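Local structure of dual specificity protein phosphatase 12 (Homo sapiens, 4KI9) at residues Q155-L158 with Q159-E163. The protein removes phosphate from phosphotyrosine as well as phosphoserine and phosphothreonine residues of proteins, this chain being its catalytic domain. The protein carries 2 engineered substitutions. Residues are numbered along the deposited sequence; the frame is centred on the assembly and turned at random.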
loop_
_atom_site.group_PDB
_atom_site.type_symbol
_atom_site.label_atom_id
_atom_site.label_comp_id
_atom_site.label_asym_id
_atom_site.label_seq_id
_atom_site.Cartn_x
_atom_site.Cartn_y
_atom_site.Cartn_z
ATOM N N GLN A 155 -5.585 -21.733 1.648
ATOM C CA GLN A 155 -5.018 -22.092 2.948
ATOM C C GLN A 155 -4.897 -20.856 3.841
ATOM O O GLN A 155 -5.185 -20.906 5.033
ATOM C CB GLN A 155 -3.651 -22.770 2.789
ATOM C CG GLN A 155 -3.083 -23.272 4.094
ATOM C CD GLN A 155 -3.865 -24.449 4.655
ATOM O OE1 GLN A 155 -4.618 -25.109 3.934
ATOM N NE2 GLN A 155 -3.696 -24.713 5.950
ATOM N N TYR A 156 -4.475 -19.744 3.253
ATOM C CA TYR A 156 -4.353 -18.484 3.971
ATOM C C TYR A 156 -5.686 -18.008 4.566
ATOM O O TYR A 156 -5.729 -17.520 5.699
ATOM C CB TYR A 156 -3.809 -17.422 3.014
ATOM C CG TYR A 156 -3.916 -15.993 3.492
ATOM C CD1 TYR A 156 -4.932 -15.150 3.029
ATOM C CD2 TYR A 156 -2.977 -15.465 4.365
ATOM C CE1 TYR A 156 -5.017 -13.824 3.455
ATOM C CE2 TYR A 156 -3.051 -14.139 4.790
ATOM C CZ TYR A 156 -4.071 -13.328 4.325
ATOM O OH TYR A 156 -4.139 -12.018 4.742
ATOM N N ARG A 157 -6.764 -18.131 3.797
ATOM C CA ARG A 157 -8.086 -17.714 4.275
ATOM C C ARG A 157 -8.649 -18.668 5.347
ATOM O O ARG A 157 -9.315 -18.243 6.285
ATOM C CB ARG A 157 -9.066 -17.545 3.108
ATOM C CG ARG A 157 -8.783 -16.329 2.188
ATOM C CD ARG A 157 -8.892 -14.981 2.898
ATOM N NE ARG A 157 -10.063 -14.934 3.770
ATOM C CZ ARG A 157 -10.162 -14.186 4.866
ATOM N NH1 ARG A 157 -9.165 -13.383 5.231
ATOM N NH2 ARG A 157 -11.262 -14.250 5.610
ATOM N N LEU A 158 -8.376 -19.957 5.216
ATOM C CA LEU A 158 -8.753 -20.896 6.269
ATOM C C LEU A 158 -8.045 -20.524 7.568
ATOM O O LEU A 158 -8.643 -20.565 8.645
ATOM C CB LEU A 158 -8.412 -22.343 5.884
ATOM C CG LEU A 158 -9.153 -22.971 4.706
ATOM C CD1 LEU A 158 -8.622 -24.362 4.438
ATOM C CD2 LEU A 158 -10.650 -23.019 5.021
ATOM N N GLN A 159 -6.767 -20.166 7.471
ATOM C CA GLN A 159 -6.005 -19.796 8.665
ATOM C C GLN A 159 -6.534 -18.506 9.273
ATOM O O GLN A 159 -6.617 -18.371 10.490
ATOM C CB GLN A 159 -4.509 -19.680 8.343
ATOM C CG GLN A 159 -3.912 -21.024 7.914
ATOM C CD GLN A 159 -2.414 -20.979 7.669
ATOM O OE1 GLN A 159 -1.847 -21.900 7.081
ATOM N NE2 GLN A 159 -1.766 -19.912 8.125
ATOM N N LYS A 160 -6.899 -17.558 8.417
ATOM C CA LYS A 160 -7.463 -16.295 8.892
ATOM C C LYS A 160 -8.713 -16.443 9.752
ATOM O O LYS A 160 -8.912 -15.672 10.698
ATOM C CB LYS A 160 -7.702 -15.337 7.715
ATOM C CG LYS A 160 -6.447 -14.556 7.335
ATOM C CD LYS A 160 -6.144 -13.512 8.402
ATOM C CE LYS A 160 -4.811 -12.841 8.177
ATOM N NZ LYS A 160 -3.700 -13.737 8.546
ATOM N N VAL A 161 -9.554 -17.432 9.456
ATOM C CA VAL A 161 -10.810 -17.570 10.205
ATOM C C VAL A 161 -10.705 -18.387 11.489
ATOM O O VAL A 161 -11.677 -18.498 12.237
ATOM C CB VAL A 161 -11.975 -18.122 9.338
ATOM C CG1 VAL A 161 -12.111 -17.309 8.043
ATOM C CG2 VAL A 161 -11.770 -19.605 9.012
ATOM N N THR A 162 -9.538 -18.963 11.754
ATOM C CA THR A 162 -9.368 -19.748 12.970
ATOM C C THR A 162 -9.179 -18.880 14.212
ATOM O O THR A 162 -8.723 -17.747 14.126
ATOM C CB THR A 162 -8.191 -20.716 12.869
ATOM O OG1 THR A 162 -6.974 -19.969 12.753
ATOM C CG2 THR A 162 -8.353 -21.608 11.656
ATOM N N GLU A 163 -9.522 -19.436 15.370
ATOM C CA GLU A 163 -9.504 -18.678 16.618
ATOM C C GLU A 163 -8.079 -18.491 17.155
ATOM O O GLU A 163 -7.159 -19.244 16.805
ATOM C CB GLU A 163 -10.408 -19.342 17.666
ATOM C CG GLU A 163 -9.993 -20.761 18.043
ATOM C CD GLU A 163 -10.986 -21.447 18.976
ATOM O OE1 GLU A 163 -12.192 -21.109 18.928
ATOM O OE2 GLU A 163 -10.564 -22.327 19.757
HETATM O O HOH W 1 -3.458 -16.471 7.539
#
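Gln159 N and Lys160 N reach back one helical turn to Gln155 O and Tyr156 O, both at 3.0 Å, and the ladder slackens at Val161 N, whose bond to Arg157 O is longer and joined by a weak one to Leu158 O. Lys160 is the side chain to follow. Its CG lies over one face of the Tyr156 ring, a CH-pi contact 4.2 Å from the centroid and offset toward the rim; a bend at chi2 (-72°) then carries the chain on along the ring, to bring Lys160 CE within 3.6 Å of Tyr156 OH. A second bend, at chi4, turns Lys160 NZ toward a water (2.9 Å) that in turn donates to Tyr156 O, giving that carbonyl a second partner besides Lys160 N. This is the C-terminal part of helix 151-160, the last helix in this catalytic-domain chain of a dual-specificity phosphatase, which Tyr156 packs against Gln135 and Leu138 of helix 130-141. Asp63 accepts a hydrogen bond from Tyr156 OH and forms a salt bridge with Arg157 NH1. A leucine in place of Tyr156 would probably leave Asp63 without its hydroxyl partner and Lys160 without an aromatic face to lie on. The two side chains of Arg157 and Lys160 cross at a slant, Lys160 CB lying over one face of the guanidinium, 3.5 Å from Arg157 NH1. Gln155 and Gln159 only brush, Gln159 OE1 lying 3.5 Å from Gln155 CG with the amide planes 78° apart. Farther on, Thr162 curls back, its OG1 donating to Gln159 O at 2.8 Å, a carbonyl that Thr162 N also uses.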